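Long-range contacts in dTDP Sugar Isomerase (Desulfovibrio desulfuricans subsp. desulfuricans str. G20, PDB 3EJK), which probably catalyses the 3,5-epimerisation of dTDP-4-dehydro-6-deoxy-glucose to dTDP-4-dehydro-rhamnose, as a cupin-fold isomerase with two subunits in its assembly: residues E59-V65 with A127-P133; V80-I85 with P133-A137. All coordinates share one frame; numbering follows the deposited sequence.

Interaction 1: residues E59-V65 with A127-P133; sequences EVLPRRV and AATGDTP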
loop_
_atom_site.group_PDB
_atom_site.type_symbol
_atom_site.label_atom_id
_atom_site.label_comp_id
_atom_site.label_asym_id
_atom_site.label_seq_id
_atom_site.Cartn_x
_atom_site.Cartn_y
_atom_site.Cartn_z
ATOM N N GLU A 59 -1.909 9.327 -3.833
ATOM C CA GLU A 59 -1.220 10.349 -3.073
ATOM C C GLU A 59 -2.115 11.555 -3.016
ATOM O O GLU A 59 -2.781 11.895 -3.999
ATOM C CB GLU A 59 0.104 10.709 -3.704
ATOM C CG GLU A 59 0.773 11.846 -3.012
ATOM C CD GLU A 59 2.225 11.962 -3.382
ATOM O OE1 GLU A 59 2.550 12.490 -4.459
ATOM O OE2 GLU A 59 3.050 11.549 -2.560
ATOM N N VAL A 60 -2.185 12.145 -1.828
ATOM C CA VAL A 60 -2.941 13.367 -1.625
ATOM C C VAL A 60 -2.026 14.367 -0.949
ATOM O O VAL A 60 -1.587 14.153 0.178
ATOM C CB VAL A 60 -4.223 13.160 -0.790
ATOM C CG1 VAL A 60 -5.061 14.445 -0.773
ATOM C CG2 VAL A 60 -5.051 12.015 -1.374
ATOM N N LEU A 61 -1.707 15.436 -1.672
ATOM C CA LEU A 61 -0.848 16.491 -1.128
ATOM C C LEU A 61 -1.616 17.236 -0.032
ATOM O O LEU A 61 -2.854 17.276 -0.045
ATOM C CB LEU A 61 -0.378 17.453 -2.213
ATOM C CG LEU A 61 0.493 16.821 -3.285
ATOM C CD1 LEU A 61 0.939 17.897 -4.258
ATOM C CD2 LEU A 61 1.692 16.145 -2.671
ATOM N N PRO A 62 -0.889 17.864 0.898
ATOM C CA PRO A 62 -1.579 18.512 2.020
ATOM C C PRO A 62 -2.572 19.551 1.600
ATOM O O PRO A 62 -2.289 20.405 0.774
ATOM C CB PRO A 62 -0.441 19.149 2.843
ATOM C CG PRO A 62 0.778 19.099 1.993
ATOM C CD PRO A 62 0.578 17.983 0.992
ATOM N N ARG A 63 -3.733 19.424 2.217
ATOM C CA ARG A 63 -4.890 20.327 2.078
ATOM C C ARG A 63 -5.586 20.167 0.757
ATOM O O ARG A 63 -6.505 20.906 0.466
ATOM C CB ARG A 63 -4.537 21.803 2.283
ATOM C CG ARG A 63 -3.734 22.112 3.528
ATOM C CD ARG A 63 -4.388 21.672 4.787
ATOM N NE ARG A 63 -3.491 21.908 5.913
ATOM C CZ ARG A 63 -3.580 22.926 6.762
ATOM N NH1 ARG A 63 -4.564 23.801 6.661
ATOM N NH2 ARG A 63 -2.703 23.038 7.744
ATOM N N ARG A 64 -5.130 19.197 -0.024
ATOM C CA ARG A 64 -5.746 18.855 -1.306
ATOM C C ARG A 64 -6.927 17.886 -1.128
ATOM O O ARG A 64 -6.950 16.994 -0.261
ATOM C CB ARG A 64 -4.710 18.296 -2.285
ATOM C CG ARG A 64 -3.591 19.297 -2.632
ATOM C CD ARG A 64 -4.103 20.596 -3.166
ATOM N NE ARG A 64 -4.872 20.408 -4.393
ATOM C CZ ARG A 64 -4.353 20.428 -5.609
ATOM N NH1 ARG A 64 -3.067 20.637 -5.765
ATOM N NH2 ARG A 64 -5.124 20.246 -6.666
ATOM N N VAL A 65 -7.911 18.100 -1.982
ATOM C CA VAL A 65 -9.171 17.332 -1.976
ATOM C C VAL A 65 -9.376 16.474 -3.218
ATOM O O VAL A 65 -9.133 16.913 -4.343
ATOM C CB VAL A 65 -10.360 18.305 -1.904
ATOM C CG1 VAL A 65 -11.702 17.564 -1.970
ATOM C CG2 VAL A 65 -10.263 19.185 -0.647
ATOM N N ALA A 127 -9.625 14.233 1.749
ATOM C CA ALA A 127 -8.594 15.263 1.733
ATOM C C ALA A 127 -7.522 15.031 2.782
ATOM O O ALA A 127 -7.787 14.542 3.864
ATOM C CB ALA A 127 -9.220 16.645 1.931
ATOM N N ALA A 128 -6.307 15.429 2.423
ATOM C CA ALA A 128 -5.156 15.333 3.311
ATOM C C ALA A 128 -5.117 16.522 4.252
ATOM O O ALA A 128 -5.221 17.670 3.840
ATOM C CB ALA A 128 -3.828 15.253 2.506
ATOM N N THR A 129 -4.955 16.216 5.528
ATOM C CA THR A 129 -4.844 17.234 6.573
ATOM C C THR A 129 -3.393 17.468 6.940
ATOM O O THR A 129 -2.491 16.680 6.634
ATOM C CB THR A 129 -5.593 16.816 7.855
ATOM O OG1 THR A 129 -4.945 15.674 8.417
ATOM C CG2 THR A 129 -7.048 16.474 7.557
ATOM N N GLY A 130 -3.151 18.590 7.573
ATOM C CA GLY A 130 -1.801 18.877 8.029
ATOM C C GLY A 130 -0.932 19.497 6.967
ATOM O O GLY A 130 -1.411 20.138 6.043
ATOM N N ASP A 131 0.361 19.249 7.085
ATOM C CA ASP A 131 1.327 19.884 6.201
ATOM C C ASP A 131 2.277 18.937 5.497
ATOM O O ASP A 131 3.324 19.348 5.008
ATOM C CB ASP A 131 2.115 20.958 6.959
ATOM C CG ASP A 131 3.003 20.384 8.030
ATOM O OD1 ASP A 131 3.067 19.140 8.143
ATOM O OD2 ASP A 131 3.637 21.178 8.759
ATOM N N THR A 132 1.896 17.669 5.463
ATOM C CA THR A 132 2.646 16.651 4.722
ATOM C C THR A 132 1.672 15.742 3.965
ATOM O O THR A 132 0.511 15.632 4.335
ATOM C CB THR A 132 3.613 15.837 5.617
ATOM O OG1 THR A 132 2.882 15.124 6.617
ATOM C CG2 THR A 132 4.614 16.769 6.274
ATOM N N PRO A 133 2.139 15.114 2.885
ATOM C CA PRO A 133 1.231 14.311 2.078
ATOM C C PRO A 133 0.749 13.036 2.723
ATOM O O PRO A 133 1.369 12.483 3.639
ATOM C CB PRO A 133 2.057 13.982 0.820
ATOM C CG PRO A 133 3.316 14.804 0.914
ATOM C CD PRO A 133 3.514 15.118 2.358
#
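V65 and A127 face each other as an antiparallel, non-hydrogen-bonded pair, and around them the type II turn L61-R64 is tied to the 127-133 segment by two backbone hydrogen bonds: R63 N donates to A128 O (2.8 Å), and A128 N donates to R64 O. Proline suits the second place of the turn because the ring of P62 fixes phi near -60°; R63 adopts the positive phi (73°) that the third place demands, and what it brings is its side chain. That chain bends at chi2 (-57°), which brings R63 NE to 2.7 Å from G130 O in a nearly straight bond, with the oxygen in the guanidinium plane. G130 has backbone angles that only glycine takes easily. P62 CB packs 3.5 Å from G130 O, while P62 CD lies against P133 CG. A128 CB, a single methyl, fits against the backbone, 3.6 Å from V60 CG1 and 3.4 Å from both V60 O and L61 O. The outer charges turn elsewhere: E59 and R64 form salt bridges with R109 and E34 of the second subunit. Backbone carbonyls thus do the polar work here, and because R63 uses a neutral main-chain acceptor, its bond depends on the loop's backbone shape.

Interaction 2: residues V80-I85 with P133-A137; sequences VPVGCI and PALVA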
loop_
_atom_site.group_PDB
_atom_site.type_symbol
_atom_site.label_atom_id
_atom_site.label_comp_id
_atom_site.label_asym_id
_atom_site.label_seq_id
_atom_site.Cartn_x
_atom_site.Cartn_y
_atom_site.Cartn_z
ATOM N N VAL A 80 -4.663 4.160 5.324
ATOM C CA VAL A 80 -3.813 5.351 5.167
ATOM C C VAL A 80 -2.513 5.182 5.974
ATOM O O VAL A 80 -2.402 5.632 7.118
ATOM C CB VAL A 80 -4.568 6.627 5.591
ATOM C CG1 VAL A 80 -3.664 7.844 5.479
ATOM C CG2 VAL A 80 -5.858 6.823 4.706
ATOM N N PRO A 81 -1.519 4.540 5.373
ATOM C CA PRO A 81 -0.277 4.241 6.102
ATOM C C PRO A 81 0.687 5.394 6.227
ATOM O O PRO A 81 1.612 5.348 7.037
ATOM C CB PRO A 81 0.364 3.131 5.278
ATOM C CG PRO A 81 -0.228 3.264 3.919
ATOM C CD PRO A 81 -1.517 4.006 4.011
ATOM N N VAL A 82 0.459 6.410 5.422
ATOM C CA VAL A 82 1.283 7.635 5.470
ATOM C C VAL A 82 0.375 8.855 5.542
ATOM O O VAL A 82 -0.597 8.973 4.788
ATOM C CB VAL A 82 2.254 7.727 4.262
ATOM C CG1 VAL A 82 3.012 9.069 4.249
ATOM C CG2 VAL A 82 3.234 6.546 4.284
ATOM N N GLY A 83 0.646 9.714 6.515
ATOM C CA GLY A 83 -0.117 10.949 6.681
ATOM C C GLY A 83 -1.497 10.775 7.277
ATOM O O GLY A 83 -1.776 9.828 8.020
ATOM N N CYS A 84 -2.382 11.688 6.903
ATOM C CA CYS A 84 -3.720 11.692 7.460
ATOM C C CYS A 84 -4.746 12.253 6.544
ATOM O O CYS A 84 -4.499 13.256 5.882
ATOM C CB CYS A 84 -3.680 12.384 8.821
ATOM S SG CYS A 84 -5.197 12.405 9.768
ATOM N N ILE A 85 -5.896 11.598 6.466
ATOM C CA ILE A 85 -6.986 12.133 5.654
ATOM C C ILE A 85 -8.295 12.155 6.389
ATOM O O ILE A 85 -8.512 11.466 7.394
ATOM C CB ILE A 85 -7.252 11.356 4.311
ATOM C CG1 ILE A 85 -7.892 9.997 4.616
ATOM C CG2 ILE A 85 -5.977 11.283 3.417
ATOM C CD1 ILE A 85 -8.236 9.168 3.393
ATOM N N PRO A 133 2.139 15.114 2.885
ATOM C CA PRO A 133 1.231 14.311 2.078
ATOM C C PRO A 133 0.749 13.036 2.723
ATOM O O PRO A 133 1.369 12.483 3.639
ATOM C CB PRO A 133 2.057 13.982 0.820
ATOM C CG PRO A 133 3.316 14.804 0.914
ATOM C CD PRO A 133 3.514 15.118 2.358
ATOM N N ALA A 134 -0.394 12.602 2.228
ATOM C CA ALA A 134 -0.984 11.357 2.637
ATOM C C ALA A 134 -0.853 10.362 1.497
ATOM O O ALA A 134 -0.718 10.726 0.319
ATOM C CB ALA A 134 -2.459 11.540 3.025
ATOM N N LEU A 135 -0.819 9.104 1.889
ATOM C CA LEU A 135 -0.824 7.985 0.937
ATOM C C LEU A 135 -1.965 7.078 1.330
ATOM O O LEU A 135 -1.959 6.464 2.390
ATOM C CB LEU A 135 0.477 7.178 0.939
ATOM C CG LEU A 135 0.482 6.172 -0.224
ATOM C CD1 LEU A 135 0.788 6.916 -1.562
ATOM C CD2 LEU A 135 1.455 5.058 0.008
ATOM N N VAL A 136 -2.959 7.045 0.467
ATOM C CA VAL A 136 -4.136 6.231 0.667
ATOM C C VAL A 136 -3.940 4.951 -0.127
ATOM O O VAL A 136 -3.572 4.992 -1.295
ATOM C CB VAL A 136 -5.411 6.971 0.141
ATOM C CG1 VAL A 136 -6.647 6.174 0.423
ATOM C CG2 VAL A 136 -5.521 8.378 0.746
ATOM N N ALA A 137 -4.158 3.820 0.530
ATOM C CA ALA A 137 -4.107 2.530 -0.132
ATOM C C ALA A 137 -5.525 2.028 -0.264
ATOM O O ALA A 137 -6.354 2.190 0.627
ATOM C CB ALA A 137 -3.243 1.532 0.648
#
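In this cupin-type beta fold the 134-140 strand runs antiparallel to the end of strand 76-82, and V82 pairs with L135 as a hydrogen-bonded pair, L135 N donating a hydrogen bond to V82 O at 2.9 Å. On one face the two CB atoms of this pair lie 3.8 Å apart. V82 has CG1 anti to its backbone N (chi1 175°), which carries that methyl toward P133 O. The L135 side chain continues to F57 and, across the dimer interface, to P81 of the second subunit. G83 then turns the chain; glycine suits this place, with its positive phi and its CA hard against the P133-A134 backbone. Past the turn I85 swings back over the other face. Its chi1 of 72° puts CG1 between the backbone N and carbonyl carbon and leaves CG2 beside the N, where I85 CG2 meets A134 CB at 3.5 Å. A134 is small enough to accept this close approach. The I85 and V136 side chains cross at about a right angle, I85 CD1 lying 3.9 Å from V136 CG2, and F126 backs both. P81, lacking an N-H to offer L135 O, instead sets its ring carbon CD 3.0 Å from that oxygen.

How the interactions relate
From the N terminus, strand 54-60 leads into the turn at 61-64, then the chain runs through 80-85 before 127-133 returns to close interaction 1, and 133-137 follows at once to close interaction 2. The two loops therefore cross, their segments alternating, and P133 belongs to both. The contacts touch directly: V60 O probably accepts a hydrogen bond from A134 N at 2.8 Å, and T129 N probably donates one to C84 O. Together they tie the sheet holding strands 54-60, 76-82 and 134-140 to the one holding 65-71, 84-90 and 123-128, at one end of the cupin barrel, and both also reach the second subunit.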